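Local structure of aminotransferase class-III (Sphaerobacter thermophilus DSM 20745, 6K8H) at residues E243-A247 against Y248-L252; D203-E206 against R207-Q211; E298-S301 against V302-P305; E210-R213 against D214-A217. The protein belongs to the class-III aminotransferases, an omega-transaminase of the PLP-dependent aminotransferase superfamily, and is modelled with (5-hydroxy-4,6-dimethylpyridin-3-yl)methyl dihydrogen phosphate in its pocket. One frame throughout, in Å; residues are numbered along the deposited sequence.

Contact 1. Residues E243-A247 against Y248-L252; sequences EITRA and YGIVL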
loop_
_atom_site.group_PDB
_atom_site.type_symbol
_atom_site.label_atom_id
_atom_site.label_comp_id
_atom_site.label_asym_id
_atom_site.label_seq_id
_atom_site.Cartn_x
_atom_site.Cartn_y
_atom_site.Cartn_z
ATOM N N GLU B 243 -6.340 -20.581 22.672
ATOM C CA GLU B 243 -5.843 -21.879 23.138
ATOM C C GLU B 243 -5.656 -22.851 21.978
ATOM O O GLU B 243 -4.626 -23.533 21.882
ATOM C CB GLU B 243 -6.785 -22.483 24.185
ATOM C CG GLU B 243 -6.836 -21.721 25.493
ATOM C CD GLU B 243 -5.819 -22.217 26.506
ATOM O OE1 GLU B 243 -4.649 -22.447 26.123
ATOM O OE2 GLU B 243 -6.191 -22.391 27.695
ATOM N N ILE B 244 -6.635 -22.925 21.075
ATOM C CA ILE B 244 -6.546 -23.950 20.037
ATOM C C ILE B 244 -5.473 -23.592 19.016
ATOM O O ILE B 244 -4.763 -24.480 18.526
ATOM C CB ILE B 244 -7.915 -24.201 19.367
ATOM C CG1 ILE B 244 -7.824 -25.391 18.404
ATOM C CG2 ILE B 244 -8.420 -22.965 18.633
ATOM C CD1 ILE B 244 -9.161 -25.879 17.890
ATOM N N THR B 245 -5.327 -22.297 18.677
ATOM C CA THR B 245 -4.253 -21.931 17.754
ATOM C C THR B 245 -2.886 -22.173 18.378
ATOM O O THR B 245 -1.964 -22.640 17.700
ATOM C CB THR B 245 -4.375 -20.477 17.300
ATOM O OG1 THR B 245 -4.508 -19.615 18.438
ATOM C CG2 THR B 245 -5.568 -20.303 16.364
ATOM N N ARG B 246 -2.725 -21.861 19.668
ATOM C CA ARG B 246 -1.451 -22.148 20.318
ATOM C C ARG B 246 -1.166 -23.649 20.338
ATOM O O ARG B 246 -0.031 -24.078 20.090
ATOM C CB ARG B 246 -1.455 -21.572 21.731
ATOM C CG ARG B 246 -0.263 -21.984 22.557
ATOM C CD ARG B 246 0.984 -21.181 22.205
ATOM N NE ARG B 246 1.985 -21.322 23.262
ATOM C CZ ARG B 246 2.061 -20.532 24.331
ATOM N NH1 ARG B 246 1.204 -19.525 24.479
ATOM N NH2 ARG B 246 2.995 -20.750 25.253
ATOM N N ALA B 247 -2.187 -24.467 20.598
ATOM C CA ALA B 247 -1.963 -25.915 20.652
ATOM C C ALA B 247 -1.471 -26.459 19.322
ATOM O O ALA B 247 -0.692 -27.423 19.292
ATOM C CB ALA B 247 -3.243 -26.642 21.062
ATOM N N TYR B 248 -1.971 -25.880 18.226
ATOM C CA TYR B 248 -1.718 -26.416 16.860
ATOM C C TYR B 248 -0.592 -25.708 16.098
ATOM O O TYR B 248 -0.406 -26.043 14.930
ATOM C CB TYR B 248 -3.028 -26.419 16.072
ATOM C CG TYR B 248 -4.070 -27.345 16.641
ATOM C CD1 TYR B 248 -3.706 -28.410 17.445
ATOM C CD2 TYR B 248 -5.411 -27.178 16.356
ATOM C CE1 TYR B 248 -4.650 -29.276 17.969
ATOM C CE2 TYR B 248 -6.370 -28.030 16.873
ATOM C CZ TYR B 248 -5.987 -29.087 17.676
ATOM O OH TYR B 248 -6.923 -29.933 18.188
ATOM N N GLY B 249 0.132 -24.791 16.727
ATOM C CA GLY B 249 1.179 -24.073 16.027
ATOM C C GLY B 249 0.675 -23.136 14.955
ATOM O O GLY B 249 1.401 -22.852 13.989
ATOM N N ILE B 250 -0.551 -22.641 15.105
ATOM C CA ILE B 250 -1.177 -21.725 14.156
ATOM C C ILE B 250 -0.992 -20.297 14.651
ATOM O O ILE B 250 -1.260 -19.996 15.825
ATOM C CB ILE B 250 -2.670 -22.048 13.978
ATOM C CG1 ILE B 250 -2.849 -23.443 13.396
ATOM C CG2 ILE B 250 -3.345 -21.010 13.082
ATOM C CD1 ILE B 250 -4.252 -23.942 13.544
ATOM N N VAL B 251 -0.556 -19.414 13.754
ATOM C CA VAL B 251 -0.307 -18.015 14.090
ATOM C C VAL B 251 -1.648 -17.297 14.215
ATOM O O VAL B 251 -2.443 -17.285 13.271
ATOM C CB VAL B 251 0.574 -17.353 13.021
ATOM C CG1 VAL B 251 0.660 -15.861 13.248
ATOM C CG2 VAL B 251 1.973 -18.002 12.986
ATOM N N LEU B 252 -1.892 -16.675 15.369
ATOM C CA LEU B 252 -3.097 -15.873 15.571
ATOM C C LEU B 252 -2.779 -14.416 15.232
ATOM O O LEU B 252 -1.930 -13.783 15.882
ATOM C CB LEU B 252 -3.611 -16.021 17.005
ATOM C CG LEU B 252 -4.861 -15.227 17.430
ATOM C CD1 LEU B 252 -6.072 -15.493 16.522
ATOM C CD2 LEU B 252 -5.211 -15.546 18.883
#
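T245 and I250 close the inner side of this helix end. The methyl CG2 of T245 meets CG2 of I250 at 4.0 Å, the two side chains crossing at about a right angle, and CB of L252 comes in behind against OG1 of T245. That hydroxyl sits between the backbone N and the carbonyl carbon (chi1 51°), which turns it back along the helix to the carbonyl oxygens of L241 and R242 and leaves CG2 to the hydrophobic side. Backbone and side chain work together here: I250 N bonds to T245 O at 3.0 Å, while Y248 N bonds to I244 O at 3.1 Å and only weakly to T245 O. I244 lays its ethyl branch against Y248, CG1 lying 3.4 Å from CE2 of the tyrosine; I209 of helix 202-211 packs on both residues. The other side is looser. A247 reaches the ring only at its near end, CB to CD1 of Y248 being 4.1 Å, and it faces solvent together with R246 and G249; the bond from G249 N to R246 O is long and weak. G249 takes positive phi (68°), turning the chain out of the helix and toward the strand. This is a Schellman motif, and it ends the helix of a beta-alpha-beta unit running from strand 216-221 through helix 235-248 to strand 251-255.

Contact 2. Residues D203-E206 against R207-Q211; sequences DGTE and RLIEQ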
loop_
_atom_site.group_PDB
_atom_site.type_symbol
_atom_site.label_atom_id
_atom_site.label_comp_id
_atom_site.label_asym_id
_atom_site.label_seq_id
_atom_site.Cartn_x
_atom_site.Cartn_y
_atom_site.Cartn_z
ATOM N N ASP B 203 -17.934 -23.247 18.677
ATOM C CA ASP B 203 -18.038 -24.661 18.318
ATOM C C ASP B 203 -17.647 -24.905 16.861
ATOM O O ASP B 203 -16.795 -25.757 16.566
ATOM C CB ASP B 203 -19.456 -25.159 18.592
ATOM C CG ASP B 203 -19.642 -26.610 18.214
ATOM O OD1 ASP B 203 -19.088 -27.482 18.914
ATOM O OD2 ASP B 203 -20.349 -26.870 17.211
ATOM N N GLY B 204 -18.290 -24.192 15.936
ATOM C CA GLY B 204 -17.948 -24.344 14.531
ATOM C C GLY B 204 -16.522 -23.919 14.233
ATOM O O GLY B 204 -15.821 -24.562 13.444
ATOM N N THR B 205 -16.071 -22.835 14.872
ATOM C CA THR B 205 -14.698 -22.369 14.707
ATOM C C THR B 205 -13.700 -23.458 15.096
ATOM O O THR B 205 -12.754 -23.752 14.351
ATOM C CB THR B 205 -14.481 -21.106 15.551
ATOM O OG1 THR B 205 -15.205 -20.009 14.975
ATOM C CG2 THR B 205 -13.014 -20.746 15.656
ATOM N N GLU B 206 -13.914 -24.086 16.258
ATOM C CA GLU B 206 -13.011 -25.136 16.716
ATOM C C GLU B 206 -13.057 -26.345 15.795
ATOM O O GLU B 206 -12.010 -26.908 15.458
ATOM C CB GLU B 206 -13.353 -25.535 18.153
ATOM C CG GLU B 206 -12.885 -24.525 19.189
ATOM C CD GLU B 206 -13.029 -25.026 20.618
ATOM O OE1 GLU B 206 -13.883 -25.913 20.861
ATOM O OE2 GLU B 206 -12.282 -24.536 21.494
ATOM N N ARG B 207 -14.255 -26.755 15.366
ATOM C CA ARG B 207 -14.341 -27.932 14.506
ATOM C C ARG B 207 -13.607 -27.702 13.184
ATOM O O ARG B 207 -12.904 -28.595 12.688
ATOM C CB ARG B 207 -15.805 -28.299 14.255
ATOM C CG ARG B 207 -16.550 -28.898 15.459
ATOM C CD ARG B 207 -17.990 -29.280 15.072
ATOM N NE ARG B 207 -18.895 -28.131 15.131
ATOM C CZ ARG B 207 -19.894 -27.894 14.274
ATOM N NH1 ARG B 207 -20.120 -28.731 13.265
ATOM N NH2 ARG B 207 -20.664 -26.811 14.426
ATOM N N LEU B 208 -13.736 -26.498 12.613
ATOM C CA LEU B 208 -13.048 -26.203 11.359
ATOM C C LEU B 208 -11.534 -26.122 11.540
ATOM O O LEU B 208 -10.779 -26.623 10.696
ATOM C CB LEU B 208 -13.595 -24.910 10.759
ATOM C CG LEU B 208 -14.904 -25.103 9.997
ATOM C CD1 LEU B 208 -15.595 -23.758 9.786
ATOM C CD2 LEU B 208 -14.649 -25.786 8.663
ATOM N N ILE B 209 -11.068 -25.486 12.609
ATOM C CA ILE B 209 -9.594 -25.417 12.827
ATOM C C ILE B 209 -9.040 -26.833 13.048
ATOM O O ILE B 209 -8.013 -27.166 12.453
ATOM C CB ILE B 209 -9.257 -24.452 13.975
ATOM C CG1 ILE B 209 -9.528 -23.006 13.549
ATOM C CG2 ILE B 209 -7.826 -24.655 14.432
ATOM C CD1 ILE B 209 -9.555 -22.015 14.667
ATOM N N GLU B 210 -9.777 -27.649 13.795
ATOM C CA GLU B 210 -9.338 -29.027 14.123
ATOM C C GLU B 210 -9.177 -29.828 12.826
ATOM O O GLU B 210 -8.160 -30.483 12.657
ATOM C CB GLU B 210 -10.405 -29.651 15.017
ATOM C CG GLU B 210 -9.829 -30.369 16.212
ATOM C CD GLU B 210 -8.973 -31.526 15.768
ATOM O OE1 GLU B 210 -9.147 -31.938 14.626
ATOM O OE2 GLU B 210 -8.143 -32.002 16.557
ATOM N N GLN B 211 -10.136 -29.669 11.922
ATOM C CA GLN B 211 -10.219 -30.353 10.613
ATOM C C GLN B 211 -9.037 -29.955 9.723
ATOM O O GLN B 211 -8.566 -30.816 8.981
ATOM C CB GLN B 211 -11.543 -29.952 9.966
ATOM C CG GLN B 211 -11.733 -30.474 8.556
ATOM C CD GLN B 211 -13.169 -30.378 8.103
ATOM O OE1 GLN B 211 -13.473 -30.545 6.926
ATOM N NE2 GLN B 211 -14.067 -30.139 9.045
#
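D203 opens the account with a salt bridge one turn ahead, to R207. Its OD2 lies 2.8 Å from NH2 of R207 and equally far from NE, so a single oxygen is shared by two N-H groups; both bonds are strongly bent and count as weak. The carboxylate and guanidinium planes stand 30° apart. On the arginine's side a bend at chi3 (-83°) folds the chain back toward the start of the helix, where NE also makes a weak bond to the carbonyl O of D203. That carbonyl already receives R207 N at 3.0 Å.

G204 comes next, its CA 3.7 Å from NH2 of R207, at an oblique angle to the guanidinium. Its carbonyl O accepts L208 N, and the leucine's CB and CG lie over the same oxygen. These are the i to i+4 contacts of an alpha helix, here helix 202-211, which packs against helix 235-248.

T205 lies on the buried side, its methyl CG2 beside CD1 of I209 at 3.8 Å, with the two side chains pointing the same way. Its hydroxyl bonds backward to the carbonyl O of D201, while I209 N donates to T205 O at 3.0 Å. F237 and L241 of helix 235-248 bear on this pair.

E206 O accepts E210 N at 2.9 Å, and CB of E210 packs against the same oxygen. The E206 side chain runs extended beyond CG to a salt bridge between OE1 and R240.

Contact 3. Residues E298-S301 against V302-P305; sequences EVMS and VFDP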
loop_
_atom_site.group_PDB
_atom_site.type_symbol
_atom_site.label_atom_id
_atom_site.label_comp_id
_atom_site.label_asym_id
_atom_site.label_seq_id
_atom_site.Cartn_x
_atom_site.Cartn_y
_atom_site.Cartn_z
ATOM N N GLU B 298 9.725 -13.762 18.103
ATOM C CA GLU B 298 9.804 -15.115 17.563
ATOM C C GLU B 298 9.237 -15.187 16.146
ATOM O O GLU B 298 9.884 -15.713 15.232
ATOM C CB GLU B 298 9.084 -16.091 18.498
ATOM C CG GLU B 298 8.776 -17.457 17.907
ATOM C CD GLU B 298 9.993 -18.385 17.802
ATOM O OE1 GLU B 298 11.092 -18.001 18.266
ATOM O OE2 GLU B 298 9.844 -19.503 17.248
ATOM N N VAL B 299 8.026 -14.665 15.938
ATOM C CA VAL B 299 7.429 -14.761 14.611
ATOM C C VAL B 299 7.997 -13.695 13.685
ATOM O O VAL B 299 8.299 -13.969 12.517
ATOM C CB VAL B 299 5.891 -14.676 14.699
ATOM C CG1 VAL B 299 5.282 -14.751 13.311
ATOM C CG2 VAL B 299 5.337 -15.773 15.599
ATOM N N MET B 300 8.180 -12.475 14.190
ATOM C CA MET B 300 8.703 -11.415 13.343
ATOM C C MET B 300 10.113 -11.709 12.841
ATOM O O MET B 300 10.553 -11.059 11.890
ATOM C CB MET B 300 8.666 -10.080 14.094
ATOM C CG MET B 300 7.252 -9.588 14.409
ATOM S SD MET B 300 6.412 -9.023 12.926
ATOM C CE MET B 300 7.435 -7.593 12.560
ATOM N N SER B 301 10.814 -12.691 13.425
ATOM C CA SER B 301 12.165 -13.017 12.968
ATOM C C SER B 301 12.216 -13.498 11.518
ATOM O O SER B 301 13.298 -13.495 10.924
ATOM C CB SER B 301 12.790 -14.072 13.881
ATOM O OG SER B 301 12.085 -15.288 13.760
ATOM N N VAL B 302 11.085 -13.896 10.926
ATOM C CA VAL B 302 11.086 -14.259 9.506
ATOM C C VAL B 302 11.514 -13.085 8.633
ATOM O O VAL B 302 11.925 -13.283 7.484
ATOM C CB VAL B 302 9.700 -14.792 9.063
ATOM C CG1 VAL B 302 9.295 -15.974 9.927
ATOM C CG2 VAL B 302 8.634 -13.691 9.119
ATOM N N PHE B 303 11.420 -11.856 9.150
ATOM C CA PHE B 303 11.807 -10.655 8.419
ATOM C C PHE B 303 13.254 -10.223 8.655
ATOM O O PHE B 303 13.750 -9.345 7.937
ATOM C CB PHE B 303 10.907 -9.493 8.826
ATOM C CG PHE B 303 9.474 -9.660 8.439
ATOM C CD1 PHE B 303 9.097 -9.714 7.104
ATOM C CD2 PHE B 303 8.490 -9.721 9.414
ATOM C CE1 PHE B 303 7.764 -9.844 6.758
ATOM C CE2 PHE B 303 7.155 -9.848 9.069
ATOM C CZ PHE B 303 6.797 -9.911 7.737
ATOM N N ASP B 304 13.916 -10.776 9.653
ATOM C CA ASP B 304 15.234 -10.309 10.075
ATOM C C ASP B 304 16.265 -10.561 8.979
ATOM O O ASP B 304 16.511 -11.724 8.632
ATOM C CB ASP B 304 15.610 -11.047 11.369
ATOM C CG ASP B 304 16.907 -10.554 11.996
ATOM O OD1 ASP B 304 17.696 -9.873 11.324
ATOM O OD2 ASP B 304 17.141 -10.879 13.181
ATOM N N PRO B 305 16.898 -9.526 8.423
ATOM C CA PRO B 305 17.895 -9.744 7.369
ATOM C C PRO B 305 19.316 -9.892 7.883
ATOM O O PRO B 305 20.231 -10.047 7.072
ATOM C CB PRO B 305 17.761 -8.466 6.530
ATOM C CG PRO B 305 17.508 -7.391 7.603
ATOM C CD PRO B 305 16.689 -8.085 8.687
#
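The F303 ring takes CG2 of its neighbour V302 on one face, 4.0 Å above the plane and offset toward the rim, while M300 comes to the ring's edge. The sulfur SD of M300 is 5.2 Å from the ring centroid and 81° off the ring normal, a Met-aromatic contact made edge-on, and the methyl CE sits 3.9 Å from CD2 of F303. Bends at chi2 (-72°) and chi3 of the methionine curl its end round to the ring. The backbone meanwhile tightens into i to i+3 bonds of 3-10 type: V302 N bonds to V299 O at 3.2 Å, F303 N to M300 O at 3.0 Å and D304 N to S301 O at 3.1 Å. In each the donor stands above the carbonyl plane, most steeply in the last. S301 turns its OG back to the carbonyl O of E298 at 2.7 Å, and receives a weak bond from NH2 of R311. On the buried side F303 and V302 rest on helix 127-142, M300 lies against strands 120-124 and 277-281, and P31 of the second subunit packs on both M300 and F303.

Contact 4. Residues E210-R213 against D214-A217; sequences EQHR and DELA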
loop_
_atom_site.group_PDB
_atom_site.type_symbol
_atom_site.label_atom_id
_atom_site.label_comp_id
_atom_site.label_asym_id
_atom_site.label_seq_id
_atom_site.Cartn_x
_atom_site.Cartn_y
_atom_site.Cartn_z
ATOM N N GLU B 210 -9.777 -27.649 13.795
ATOM C CA GLU B 210 -9.338 -29.027 14.123
ATOM C C GLU B 210 -9.177 -29.828 12.826
ATOM O O GLU B 210 -8.160 -30.483 12.657
ATOM C CB GLU B 210 -10.405 -29.651 15.017
ATOM C CG GLU B 210 -9.829 -30.369 16.212
ATOM C CD GLU B 210 -8.973 -31.526 15.768
ATOM O OE1 GLU B 210 -9.147 -31.938 14.626
ATOM O OE2 GLU B 210 -8.143 -32.002 16.557
ATOM N N GLN B 211 -10.136 -29.669 11.922
ATOM C CA GLN B 211 -10.219 -30.353 10.613
ATOM C C GLN B 211 -9.037 -29.955 9.723
ATOM O O GLN B 211 -8.566 -30.816 8.981
ATOM C CB GLN B 211 -11.543 -29.952 9.966
ATOM C CG GLN B 211 -11.733 -30.474 8.556
ATOM C CD GLN B 211 -13.169 -30.378 8.103
ATOM O OE1 GLN B 211 -13.473 -30.545 6.926
ATOM N NE2 GLN B 211 -14.067 -30.139 9.045
ATOM N N HIS B 212 -8.589 -28.700 9.813
ATOM C CA HIS B 212 -7.560 -28.181 8.910
ATOM C C HIS B 212 -6.253 -27.861 9.630
ATOM O O HIS B 212 -5.459 -27.051 9.136
ATOM C CB HIS B 212 -8.053 -26.926 8.182
ATOM C CG HIS B 212 -9.269 -27.142 7.342
ATOM N ND1 HIS B 212 -9.202 -27.558 6.030
ATOM C CD2 HIS B 212 -10.586 -26.988 7.621
ATOM C CE1 HIS B 212 -10.424 -27.645 5.534
ATOM N NE2 HIS B 212 -11.282 -27.309 6.481
ATOM N N ARG B 213 -6.013 -28.482 10.783
ATOM C CA ARG B 213 -4.963 -28.020 11.683
ATOM C C ARG B 213 -3.563 -28.158 11.088
ATOM O O ARG B 213 -2.671 -27.377 11.434
ATOM C CB ARG B 213 -5.036 -28.791 12.990
ATOM C CG ARG B 213 -4.966 -30.294 12.794
ATOM C CD ARG B 213 -5.101 -31.024 14.116
ATOM N NE ARG B 213 -3.869 -30.947 14.892
ATOM C CZ ARG B 213 -3.675 -31.570 16.052
ATOM N NH1 ARG B 213 -4.643 -32.313 16.583
ATOM N NH2 ARG B 213 -2.520 -31.435 16.689
ATOM N N ASP B 214 -3.341 -29.114 10.182
ATOM C CA ASP B 214 -1.983 -29.313 9.686
ATOM C C ASP B 214 -1.641 -28.371 8.552
ATOM O O ASP B 214 -0.454 -28.134 8.280
ATOM C CB ASP B 214 -1.812 -30.741 9.194
ATOM C CG ASP B 214 -1.749 -31.738 10.334
ATOM O OD1 ASP B 214 -1.385 -31.313 11.456
ATOM O OD2 ASP B 214 -2.063 -32.926 10.120
ATOM N N GLU B 215 -2.663 -27.787 7.906
ATOM C CA GLU B 215 -2.455 -26.880 6.738
ATOM C C GLU B 215 -2.630 -25.387 7.080
ATOM O O GLU B 215 -2.396 -24.555 6.187
ATOM C CB GLU B 215 -3.491 -27.171 5.644
ATOM C CG GLU B 215 -3.996 -28.601 5.591
ATOM C CD GLU B 215 -5.323 -28.806 4.874
ATOM O OE1 GLU B 215 -5.643 -28.008 3.974
ATOM O OE2 GLU B 215 -6.042 -29.761 5.226
ATOM N N LEU B 216 -2.983 -25.045 8.317
ATOM C CA LEU B 216 -3.334 -23.659 8.617
ATOM C C LEU B 216 -2.110 -22.942 9.168
ATOM O O LEU B 216 -1.667 -23.221 10.290
ATOM C CB LEU B 216 -4.479 -23.599 9.623
ATOM C CG LEU B 216 -5.922 -23.659 9.130
ATOM C CD1 LEU B 216 -6.893 -23.648 10.305
ATOM C CD2 LEU B 216 -6.202 -22.491 8.174
ATOM N N ALA B 217 -1.579 -21.995 8.385
ATOM C CA ALA B 217 -0.525 -21.109 8.880
ATOM C C ALA B 217 -1.050 -20.091 9.889
ATOM O O ALA B 217 -0.355 -19.757 10.857
ATOM C CB ALA B 217 0.132 -20.370 7.716
HETATM O O HOH W 1 -5.206 -30.865 9.076
#
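H212 and L216 pack across the turn that carries the chain from helix 202-211 into strand 216-221, a parallel strand of the large mixed sheet at the centre of this aminotransferase fold. The apolar part is small: CB of H212 lies 4.0 Å from CG of L216, and the leucine's CB and CG also sit close to the carbonyl O of H212. V195 of strand 194-197 packs on both side chains.

The one direct hydrogen bond across the turn runs from E215 N to H212 O at 3.1 Å. It is bent, and its donor stands 50° out of the carbonyl plane. A water joins the preceding turn to the loop, accepting from D214 N at 2.8 Å and donating weakly to Q211 O.

Charges gather on the outer side. R213 NH1 makes a long, weak ion pair with E210 OE2 at 3.5 Å. The side chains of R213 and D214 run side by side, pointing the same way, but OD1 of D214 lies well out of the guanidinium plane, so their attraction is probably one of charge alone. E215 instead pairs with R146 through a salt bridge at OE1.

The imidazole has CG of Q211 over one face, with the E215 carboxylate plane turned 70° to the ring. Buried ND1 of H212 has no polar partner in the model, the nearer carboxylate oxygen, OE2 of E215, being 3.9 Å away.

Overall arrangement
Contacts 2, 4 and 1 follow one another along the chain and form one cluster at the N-terminal ends of strands 216-221 and 251-255. Contacts 2 and 4 share E210 and Q211, their centres 9 Å apart. Contact 1 touches both: Y248 OH lies 2.9 Å from E210 OE2, and V251 N is the same distance from A217 O, where strands 251-255 and 216-221 run as neighbours. Contact 3 does not touch them; its centre is 18 Å from that of contact 1, the nearest atoms about 5 Å apart, and it lies beside the second subunit. The side chains of L252 and F303 are each about 14 Å from a bound PLR, and no contact includes a pocket residue.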